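Local atomic coordinates of tyrosine recombinase XerH (Helicobacter pylori, PDB entry 5JK0), a protein that cuts and rejoins DNA as a site-specific tyrosine recombinase and takes part in chromosome segregation. Residues L18-Y26 against G135-N144; T227-I235 against V247-L258. All coordinates share one frame; numbering follows the deposited sequence.

Contact 1. Residues L18-Y26 against G135-N144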
loop_
_atom_site.group_PDB
_atom_site.type_symbol
_atom_site.label_atom_id
_atom_site.label_comp_id
_atom_site.label_asym_id
_atom_site.label_seq_id
_atom_site.Cartn_x
_atom_site.Cartn_y
_atom_site.Cartn_z
ATOM N N LEU D 18 28.080 -17.345 -19.988
ATOM C CA LEU D 18 28.245 -18.679 -19.429
ATOM C C LEU D 18 27.213 -18.946 -18.337
ATOM O O LEU D 18 26.609 -20.017 -18.292
ATOM C CB LEU D 18 29.661 -18.848 -18.878
ATOM C CG LEU D 18 30.237 -20.262 -18.863
ATOM C CD1 LEU D 18 30.289 -20.823 -20.273
ATOM C CD2 LEU D 18 31.621 -20.263 -18.232
ATOM N N TRP D 19 27.010 -17.963 -17.464
ATOM C CA TRP D 19 26.061 -18.102 -16.363
ATOM C C TRP D 19 24.610 -18.006 -16.827
ATOM O O TRP D 19 23.735 -18.675 -16.279
ATOM C CB TRP D 19 26.330 -17.046 -15.288
ATOM C CG TRP D 19 27.502 -17.372 -14.417
ATOM C CD1 TRP D 19 28.710 -16.736 -14.390
ATOM C CD2 TRP D 19 27.582 -18.427 -13.453
ATOM N NE1 TRP D 19 29.533 -17.326 -13.460
ATOM C CE2 TRP D 19 28.864 -18.367 -12.874
ATOM C CE3 TRP D 19 26.692 -19.415 -13.019
ATOM C CZ2 TRP D 19 29.278 -19.256 -11.885
ATOM C CZ3 TRP D 19 27.105 -20.298 -12.037
ATOM C CH2 TRP D 19 28.386 -20.211 -11.481
ATOM N N ILE D 20 24.360 -17.174 -17.834
ATOM C CA ILE D 20 23.015 -17.031 -18.386
ATOM C C ILE D 20 22.556 -18.342 -19.019
ATOM O O ILE D 20 21.417 -18.769 -18.830
ATOM C CB ILE D 20 22.945 -15.899 -19.432
ATOM C CG1 ILE D 20 23.168 -14.541 -18.764
ATOM C CG2 ILE D 20 21.601 -15.907 -20.145
ATOM C CD1 ILE D 20 23.097 -13.373 -19.723
ATOM N N GLY D 21 23.456 -18.980 -19.761
ATOM C CA GLY D 21 23.163 -20.255 -20.389
ATOM C C GLY D 21 22.853 -21.339 -19.373
ATOM O O GLY D 21 21.949 -22.149 -19.574
ATOM N N ARG D 22 23.606 -21.350 -18.277
ATOM C CA ARG D 22 23.383 -22.311 -17.202
ATOM C C ARG D 22 22.035 -22.080 -16.528
ATOM O O ARG D 22 21.317 -23.029 -16.214
ATOM C CB ARG D 22 24.505 -22.226 -16.164
ATOM C CG ARG D 22 25.849 -22.731 -16.656
ATOM C CD ARG D 22 26.967 -22.297 -15.723
ATOM N NE ARG D 22 28.269 -22.803 -16.147
ATOM C CZ ARG D 22 29.431 -22.289 -15.757
ATOM N NH1 ARG D 22 29.454 -21.243 -14.941
ATOM N NH2 ARG D 22 30.570 -22.812 -16.191
ATOM N N PHE D 23 21.701 -20.813 -16.307
ATOM C CA PHE D 23 20.444 -20.452 -15.661
ATOM C C PHE D 23 19.240 -20.822 -16.522
ATOM O O PHE D 23 18.266 -21.388 -16.028
ATOM C CB PHE D 23 20.416 -18.957 -15.343
ATOM C CG PHE D 23 19.099 -18.476 -14.803
ATOM C CD1 PHE D 23 18.693 -18.821 -13.525
ATOM C CD2 PHE D 23 18.271 -17.673 -15.570
ATOM C CE1 PHE D 23 17.484 -18.377 -13.021
ATOM C CE2 PHE D 23 17.059 -17.226 -15.073
ATOM C CZ PHE D 23 16.666 -17.578 -13.797
ATOM N N LEU D 24 19.317 -20.507 -17.811
ATOM C CA LEU D 24 18.214 -20.773 -18.727
ATOM C C LEU D 24 17.981 -22.270 -18.915
ATOM O O LEU D 24 16.850 -22.701 -19.136
ATOM C CB LEU D 24 18.469 -20.104 -20.080
ATOM C CG LEU D 24 18.373 -18.576 -20.090
ATOM C CD1 LEU D 24 18.714 -18.019 -21.462
ATOM C CD2 LEU D 24 16.984 -18.130 -19.656
ATOM N N ARG D 25 19.046 -23.061 -18.825
ATOM C CA ARG D 25 18.907 -24.509 -18.922
ATOM C C ARG D 25 18.224 -25.056 -17.677
ATOM O O ARG D 25 17.422 -25.986 -17.755
ATOM C CB ARG D 25 20.265 -25.189 -19.113
ATOM C CG ARG D 25 20.152 -26.678 -19.422
ATOM C CD ARG D 25 21.502 -27.374 -19.396
ATOM N NE ARG D 25 21.413 -28.743 -19.896
ATOM C CZ ARG D 25 21.062 -29.791 -19.158
ATOM N NH1 ARG D 25 21.010 -31.001 -19.701
ATOM N NH2 ARG D 25 20.761 -29.632 -17.876
ATOM N N TYR D 26 18.551 -24.471 -16.529
ATOM C CA TYR D 26 17.936 -24.863 -15.268
ATOM C C TYR D 26 16.440 -24.574 -15.273
ATOM O O TYR D 26 15.643 -25.377 -14.788
ATOM C CB TYR D 26 18.602 -24.144 -14.094
ATOM C CG TYR D 26 17.765 -24.152 -12.835
ATOM C CD1 TYR D 26 17.593 -25.318 -12.100
ATOM C CD2 TYR D 26 17.146 -22.994 -12.382
ATOM C CE1 TYR D 26 16.825 -25.332 -10.951
ATOM C CE2 TYR D 26 16.378 -22.998 -11.232
ATOM C CZ TYR D 26 16.223 -24.169 -10.521
ATOM O OH TYR D 26 15.460 -24.179 -9.376
ATOM N N GLY D 135 16.173 -13.492 -10.596
ATOM C CA GLY D 135 16.354 -14.928 -10.702
ATOM C C GLY D 135 17.753 -15.324 -11.135
ATOM O O GLY D 135 18.312 -16.301 -10.637
ATOM N N LEU D 136 18.322 -14.561 -12.064
ATOM C CA LEU D 136 19.648 -14.862 -12.593
ATOM C C LEU D 136 20.728 -14.766 -11.521
ATOM O O LEU D 136 21.528 -15.684 -11.352
ATOM C CB LEU D 136 19.989 -13.923 -13.752
ATOM C CG LEU D 136 21.402 -14.065 -14.327
ATOM C CD1 LEU D 136 21.620 -15.462 -14.895
ATOM C CD2 LEU D 136 21.671 -13.005 -15.387
ATOM N N PHE D 137 20.747 -13.652 -10.797
ATOM C CA PHE D 137 21.802 -13.402 -9.820
ATOM C C PHE D 137 21.556 -14.129 -8.500
ATOM O O PHE D 137 22.483 -14.326 -7.713
ATOM C CB PHE D 137 21.958 -11.897 -9.586
ATOM C CG PHE D 137 22.510 -11.163 -10.774
ATOM C CD1 PHE D 137 23.876 -11.129 -11.009
ATOM C CD2 PHE D 137 21.666 -10.523 -11.666
ATOM C CE1 PHE D 137 24.390 -10.465 -12.108
ATOM C CE2 PHE D 137 22.174 -9.857 -12.767
ATOM C CZ PHE D 137 23.538 -9.829 -12.988
ATOM N N SER D 138 20.312 -14.532 -8.260
ATOM C CA SER D 138 20.018 -15.412 -7.135
ATOM C C SER D 138 20.591 -16.790 -7.435
ATOM O O SER D 138 21.091 -17.479 -6.548
ATOM C CB SER D 138 18.513 -15.500 -6.874
ATOM O OG SER D 138 18.228 -16.426 -5.838
ATOM N N TYR D 139 20.515 -17.175 -8.705
ATOM C CA TYR D 139 21.053 -18.446 -9.171
ATOM C C TYR D 139 22.577 -18.459 -9.100
ATOM O O TYR D 139 23.179 -19.453 -8.693
ATOM C CB TYR D 139 20.581 -18.720 -10.603
ATOM C CG TYR D 139 21.143 -19.981 -11.223
ATOM C CD1 TYR D 139 20.539 -21.214 -11.008
ATOM C CD2 TYR D 139 22.272 -19.935 -12.033
ATOM C CE1 TYR D 139 21.049 -22.366 -11.578
ATOM C CE2 TYR D 139 22.787 -21.081 -12.604
ATOM C CZ TYR D 139 22.173 -22.292 -12.375
ATOM O OH TYR D 139 22.689 -23.432 -12.947
ATOM N N ILE D 140 23.199 -17.352 -9.495
ATOM C CA ILE D 140 24.654 -17.241 -9.468
ATOM C C ILE D 140 25.184 -17.304 -8.035
ATOM O O ILE D 140 26.205 -17.939 -7.769
ATOM C CB ILE D 140 25.133 -15.938 -10.140
ATOM C CG1 ILE D 140 24.710 -15.909 -11.611
ATOM C CG2 ILE D 140 26.643 -15.803 -10.033
ATOM C CD1 ILE D 140 25.109 -14.642 -12.342
ATOM N N ASP D 141 24.476 -16.656 -7.113
ATOM C CA ASP D 141 24.855 -16.671 -5.701
ATOM C C ASP D 141 24.820 -18.078 -5.108
ATOM O O ASP D 141 25.524 -18.369 -4.143
ATOM C CB ASP D 141 23.936 -15.758 -4.884
ATOM C CG ASP D 141 24.195 -14.286 -5.135
ATOM O OD1 ASP D 141 25.265 -13.951 -5.689
ATOM O OD2 ASP D 141 23.329 -13.462 -4.770
ATOM N N LYS D 142 23.997 -18.943 -5.690
ATOM C CA LYS D 142 23.783 -20.278 -5.146
ATOM C C LYS D 142 24.564 -21.361 -5.885
ATOM O O LYS D 142 24.565 -22.518 -5.467
ATOM C CB LYS D 142 22.292 -20.623 -5.171
ATOM C CG LYS D 142 21.425 -19.715 -4.316
ATOM C CD LYS D 142 19.952 -19.939 -4.607
ATOM C CE LYS D 142 19.082 -18.950 -3.851
ATOM N NZ LYS D 142 17.644 -19.105 -4.206
ATOM N N GLN D 143 25.223 -20.992 -6.979
ATOM C CA GLN D 143 25.912 -21.984 -7.798
ATOM C C GLN D 143 27.375 -21.644 -8.073
ATOM O O GLN D 143 28.043 -22.353 -8.824
ATOM C CB GLN D 143 25.177 -22.175 -9.129
ATOM C CG GLN D 143 23.724 -22.615 -8.990
ATOM C CD GLN D 143 23.573 -23.953 -8.285
ATOM O OE1 GLN D 143 24.473 -24.793 -8.315
ATOM N NE2 GLN D 143 22.428 -24.154 -7.644
ATOM N N ASN D 144 27.877 -20.568 -7.476
ATOM C CA ASN D 144 29.282 -20.223 -7.652
ATOM C C ASN D 144 30.095 -20.507 -6.394
ATOM O O ASN D 144 29.615 -20.311 -5.278
ATOM C CB ASN D 144 29.439 -18.754 -8.067
ATOM C CG ASN D 144 29.499 -17.808 -6.882
ATOM O OD1 ASN D 144 30.574 -17.534 -6.346
ATOM N ND2 ASN D 144 28.346 -17.298 -6.474
#

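Contact 2. Residues T227-I235 against V247-L258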
loop_
_atom_site.group_PDB
_atom_site.type_symbol
_atom_site.label_atom_id
_atom_site.label_comp_id
_atom_site.label_asym_id
_atom_site.label_seq_id
_atom_site.Cartn_x
_atom_site.Cartn_y
_atom_site.Cartn_z
ATOM N N THR D 227 -19.286 -36.672 -22.437
ATOM C CA THR D 227 -20.361 -37.583 -22.054
ATOM C C THR D 227 -21.704 -36.862 -22.058
ATOM O O THR D 227 -21.816 -35.740 -21.568
ATOM C CB THR D 227 -20.124 -38.199 -20.660
ATOM O OG1 THR D 227 -20.001 -37.154 -19.687
ATOM C CG2 THR D 227 -18.862 -39.050 -20.653
ATOM N N LEU D 228 -22.720 -37.513 -22.615
ATOM C CA LEU D 228 -24.052 -36.923 -22.699
ATOM C C LEU D 228 -25.062 -37.700 -21.863
ATOM O O LEU D 228 -25.224 -38.909 -22.031
ATOM C CB LEU D 228 -24.517 -36.858 -24.154
ATOM C CG LEU D 228 -25.931 -36.324 -24.395
ATOM C CD1 LEU D 228 -26.086 -34.921 -23.829
ATOM C CD2 LEU D 228 -26.266 -36.347 -25.879
ATOM N N GLU D 229 -25.739 -36.995 -20.961
ATOM C CA GLU D 229 -26.752 -37.604 -20.108
ATOM C C GLU D 229 -27.741 -36.557 -19.607
ATOM O O GLU D 229 -27.348 -35.444 -19.252
ATOM C CB GLU D 229 -26.101 -38.323 -18.925
ATOM N N ASN D 230 -29.020 -36.925 -19.586
ATOM C CA ASN D 230 -30.096 -36.036 -19.151
ATOM C C ASN D 230 -30.125 -34.724 -19.930
ATOM O O ASN D 230 -30.434 -33.668 -19.377
ATOM C CB ASN D 230 -29.979 -35.749 -17.651
ATOM N N GLY D 231 -29.801 -34.801 -21.218
ATOM C CA GLY D 231 -29.817 -33.638 -22.087
ATOM C C GLY D 231 -28.778 -32.596 -21.720
ATOM O O GLY D 231 -29.000 -31.398 -21.902
ATOM N N CYS D 232 -27.641 -33.047 -21.204
ATOM C CA CYS D 232 -26.572 -32.139 -20.807
ATOM C C CYS D 232 -25.208 -32.818 -20.889
ATOM O O CYS D 232 -25.042 -33.952 -20.440
ATOM C CB CYS D 232 -26.815 -31.613 -19.391
ATOM S SG CYS D 232 -25.651 -30.341 -18.859
ATOM N N TYR D 233 -24.239 -32.116 -21.466
ATOM C CA TYR D 233 -22.890 -32.652 -21.618
ATOM C C TYR D 233 -22.033 -32.427 -20.377
ATOM O O TYR D 233 -22.127 -31.391 -19.720
ATOM C CB TYR D 233 -22.194 -32.026 -22.831
ATOM C CG TYR D 233 -22.671 -32.543 -24.168
ATOM C CD1 TYR D 233 -22.256 -33.781 -24.643
ATOM C CD2 TYR D 233 -23.523 -31.788 -24.962
ATOM C CE1 TYR D 233 -22.685 -34.257 -25.868
ATOM C CE2 TYR D 233 -23.957 -32.255 -26.190
ATOM C CZ TYR D 233 -23.535 -33.488 -26.637
ATOM O OH TYR D 233 -23.966 -33.956 -27.858
ATOM N N THR D 234 -21.198 -33.410 -20.065
ATOM C CA THR D 234 -20.187 -33.260 -19.026
ATOM C C THR D 234 -18.805 -33.344 -19.662
ATOM O O THR D 234 -18.376 -34.411 -20.099
ATOM C CB THR D 234 -20.322 -34.330 -17.928
ATOM O OG1 THR D 234 -21.567 -34.154 -17.239
ATOM C CG2 THR D 234 -19.180 -34.214 -16.931
ATOM N N ILE D 235 -18.118 -32.208 -19.724
ATOM C CA ILE D 235 -16.827 -32.133 -20.394
ATOM C C ILE D 235 -15.673 -32.144 -19.398
ATOM O O ILE D 235 -15.579 -31.275 -18.532
ATOM C CB ILE D 235 -16.723 -30.868 -21.265
ATOM C CG1 ILE D 235 -17.934 -30.762 -22.195
ATOM C CG2 ILE D 235 -15.425 -30.870 -22.059
ATOM C CD1 ILE D 235 -17.971 -29.484 -23.001
ATOM N N VAL D 247 -16.799 -29.434 -16.436
ATOM C CA VAL D 247 -17.756 -28.376 -16.722
ATOM C C VAL D 247 -18.999 -28.989 -17.356
ATOM O O VAL D 247 -18.923 -30.031 -18.010
ATOM C CB VAL D 247 -17.169 -27.298 -17.660
ATOM C CG1 VAL D 247 -16.045 -26.541 -16.966
ATOM C CG2 VAL D 247 -16.680 -27.923 -18.958
ATOM N N MET D 248 -20.146 -28.351 -17.152
ATOM C CA MET D 248 -21.390 -28.847 -17.722
ATOM C C MET D 248 -21.965 -27.857 -18.728
ATOM O O MET D 248 -21.797 -26.646 -18.592
ATOM C CB MET D 248 -22.411 -29.140 -16.621
ATOM C CG MET D 248 -21.996 -30.261 -15.682
ATOM S SD MET D 248 -23.263 -30.673 -14.467
ATOM C CE MET D 248 -24.567 -31.288 -15.528
ATOM N N LEU D 249 -22.641 -28.388 -19.741
ATOM C CA LEU D 249 -23.203 -27.574 -20.810
ATOM C C LEU D 249 -24.442 -28.242 -21.396
ATOM O O LEU D 249 -24.416 -29.426 -21.730
ATOM C CB LEU D 249 -22.155 -27.334 -21.901
ATOM C CG LEU D 249 -22.619 -26.713 -23.220
ATOM C CD1 LEU D 249 -23.348 -25.404 -22.980
ATOM C CD2 LEU D 249 -21.435 -26.503 -24.150
ATOM N N LYS D 250 -25.525 -27.477 -21.509
ATOM C CA LYS D 250 -26.771 -27.989 -22.071
ATOM C C LYS D 250 -26.563 -28.488 -23.498
ATOM O O LYS D 250 -25.880 -27.850 -24.298
ATOM C CB LYS D 250 -27.859 -26.914 -22.034
ATOM C CG LYS D 250 -28.345 -26.583 -20.632
ATOM C CD LYS D 250 -29.509 -25.605 -20.659
ATOM C CE LYS D 250 -30.091 -25.402 -19.269
ATOM N NZ LYS D 250 -31.254 -24.473 -19.282
ATOM N N ALA D 251 -27.160 -29.636 -23.803
ATOM C CA ALA D 251 -26.902 -30.343 -25.054
ATOM C C ALA D 251 -27.311 -29.559 -26.298
ATOM O O ALA D 251 -26.569 -29.523 -27.279
ATOM C CB ALA D 251 -27.608 -31.691 -25.038
ATOM N N PHE D 252 -28.479 -28.924 -26.255
ATOM C CA PHE D 252 -29.046 -28.282 -27.441
ATOM C C PHE D 252 -28.214 -27.104 -27.955
ATOM O O PHE D 252 -28.471 -26.584 -29.040
ATOM C CB PHE D 252 -30.476 -27.814 -27.155
ATOM C CG PHE D 252 -30.559 -26.636 -26.225
ATOM C CD1 PHE D 252 -30.505 -26.814 -24.853
ATOM C CD2 PHE D 252 -30.700 -25.351 -26.724
ATOM C CE1 PHE D 252 -30.585 -25.733 -23.997
ATOM C CE2 PHE D 252 -30.779 -24.266 -25.873
ATOM C CZ PHE D 252 -30.721 -24.458 -24.507
ATOM N N HIS D 253 -27.221 -26.687 -27.176
ATOM C CA HIS D 253 -26.370 -25.566 -27.556
ATOM C C HIS D 253 -25.329 -25.947 -28.609
ATOM O O HIS D 253 -24.935 -25.112 -29.423
ATOM C CB HIS D 253 -25.666 -24.991 -26.324
ATOM C CG HIS D 253 -26.526 -24.080 -25.504
ATOM N ND1 HIS D 253 -26.348 -23.910 -24.147
ATOM C CD2 HIS D 253 -27.561 -23.280 -25.850
ATOM C CE1 HIS D 253 -27.242 -23.050 -23.693
ATOM N NE2 HIS D 253 -27.990 -22.651 -24.705
ATOM N N ILE D 254 -24.879 -27.199 -28.593
ATOM C CA ILE D 254 -23.801 -27.628 -29.483
ATOM C C ILE D 254 -24.037 -28.984 -30.149
ATOM O O ILE D 254 -23.211 -29.434 -30.943
ATOM C CB ILE D 254 -22.453 -27.712 -28.732
ATOM C CG1 ILE D 254 -22.565 -28.675 -27.549
ATOM C CG2 ILE D 254 -21.994 -26.333 -28.275
ATOM C CD1 ILE D 254 -21.248 -28.964 -26.867
ATOM N N GLU D 255 -25.152 -29.632 -29.826
ATOM C CA GLU D 255 -25.410 -30.990 -30.305
ATOM C C GLU D 255 -25.496 -31.060 -31.828
ATOM O O GLU D 255 -25.098 -32.056 -32.433
ATOM C CB GLU D 255 -26.697 -31.538 -29.684
ATOM C CG GLU D 255 -26.875 -33.039 -29.847
ATOM C CD GLU D 255 -28.025 -33.584 -29.023
ATOM O OE1 GLU D 255 -28.777 -32.773 -28.440
ATOM O OE2 GLU D 255 -28.176 -34.822 -28.953
ATOM N N SER D 256 -26.009 -30.001 -32.445
ATOM C CA SER D 256 -26.109 -29.945 -33.899
ATOM C C SER D 256 -24.739 -29.737 -34.535
ATOM O O SER D 256 -24.388 -30.403 -35.510
ATOM C CB SER D 256 -27.062 -28.830 -34.330
ATOM O OG SER D 256 -27.157 -28.759 -35.743
ATOM N N LEU D 257 -23.968 -28.810 -33.975
ATOM C CA LEU D 257 -22.641 -28.495 -34.491
ATOM C C LEU D 257 -21.665 -29.652 -34.303
ATOM O O LEU D 257 -20.884 -29.967 -35.203
ATOM C CB LEU D 257 -22.089 -27.238 -33.814
ATOM C CG LEU D 257 -22.657 -25.898 -34.280
ATOM C CD1 LEU D 257 -22.132 -24.767 -33.412
ATOM C CD2 LEU D 257 -22.307 -25.660 -35.738
ATOM N N LEU D 258 -21.712 -30.277 -33.131
ATOM C CA LEU D 258 -20.799 -31.365 -32.802
ATOM C C LEU D 258 -20.964 -32.543 -33.757
ATOM O O LEU D 258 -19.982 -33.141 -34.192
ATOM C CB LEU D 258 -21.012 -31.824 -31.357
ATOM C CG LEU D 258 -20.084 -32.931 -30.854
ATOM C CD1 LEU D 258 -18.631 -32.492 -30.934
ATOM C CD2 LEU D 258 -20.450 -33.332 -29.432
#

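Contact 1. Residues L18-Y26 against G135-N144
Phe23 and Tyr139 make an offset edge-to-face pair, ring centroids 5.5 Å apart and planes inclined at 64°, with the edge of Phe23 turned to the face of Tyr139. Two CH-pi contacts frame it: Leu136 CA sits 4.0 Å from the Phe23 ring centroid, almost on the ring normal, and Phe23 CA lies over a face of Tyr139. Tyr26 adds a third ring, near parallel to Tyr139 but slid aside. Phe23 has CG anti to its backbone N (chi1 174°), which brings Phe23 CE1 to 3.3 Å from Gly135 O; glycine's lack of a side chain suits so close an approach.

Segments 18-26 and 135-143, in the SAM-like N-terminal region, cross at 99°, axes 10.0 Å apart, and Leu80 of helix 74-93 also packs on Phe23 and Leu136.

Apolar packing follows: Leu136 CD1 meets Phe23 CB at 3.7 Å, and Ile140 CG1 lies over one Trp19 face. The broad indole reaches Asn144, and Gln143 O stands in its plane, 3.4 Å from Trp19 CH2.

No hydrogen bond spans the two helices; polar bonds position the packing groups instead. Trp19 NE1 donates to Leu6 O, Arg22 NH2 bridges to Glu8 OE2 with NH1 over the indole face opposite Ile140, and Ile140 O holds Asn144 ND2.

Contact 2. Residues T227-I235 against V247-L258
Tyr233 directs its ring from strand 232-235 across the turn that follows strand 247-250. Tyr233 CD2 lies 3.7 Å from CA of Ala251, a residue whose methyl is small enough to let the aromatic lie close to the backbone. Leu228, on the neighbouring strand, sets CD1 over the centre of one face of the ring, and the same methyl meets Ala251 CB at 3.8 Å. With CG anti to its carbonyl carbon (chi1 -75°), Tyr233 carries its hydroxyl as far as helix 255-258. There Tyr233 OH comes within 3.6 Å of Glu255 CG, ring and carboxylate planes being almost perpendicular, and Leu258 CD2 approaches the same end obliquely. Ile254, at the N-cap position, brings CG1 to Tyr233 CE2.

Strands 232-238 and 244-250 form an antiparallel hairpin, part of the three-stranded sheet of the catalytic domain. Tyr233-Leu249 and Ile235-Val247 are its hydrogen-bonded pairs, each joined by two bonds; Tyr233 N to Leu249 O is 2.7 Å. Ala251 N extends the pairing to Gly231 O, with the donor above the carbonyl plane. Gly231 lies in a type I' turn, Glu229 to Cys232, where its own positive phi favours glycine.

On the sheet face that bears Tyr233, branched Ile235 and Val247 touch at 3.7 Å from Ile235 CB to Val247 CG2, while Leu249 packs on Phe210 of helix 198-211; the Val247 side chain is about 8 Å from that of Arg313, probably catalytic. On the other face Met248 bends at chi3 (65°) so that its CE lies 3.6 Å from Cys232 SG, and Met248 packs on Leu353 of the second subunit.

How the contacts relate
From the N terminus, helix 12-30 comes first, and contact 1 brings helix 123-143 back across it, closing a loop of 108 residues that is largely helical and holds no strand. The chain then runs on into the recombinase domain. There contact 2 closes a far shorter loop, 11 residues between its segments, and joins the sheet to the start of helix 255-264. The two lie in series, neither nested nor crossed: 18-26/135-144 ties the N-terminal helical bundle together, 227-235/247-258 the sheet of the catalytic domain. Their centres are about 50 Å apart on opposite sides of the chain's centre, yet both reach the second subunit.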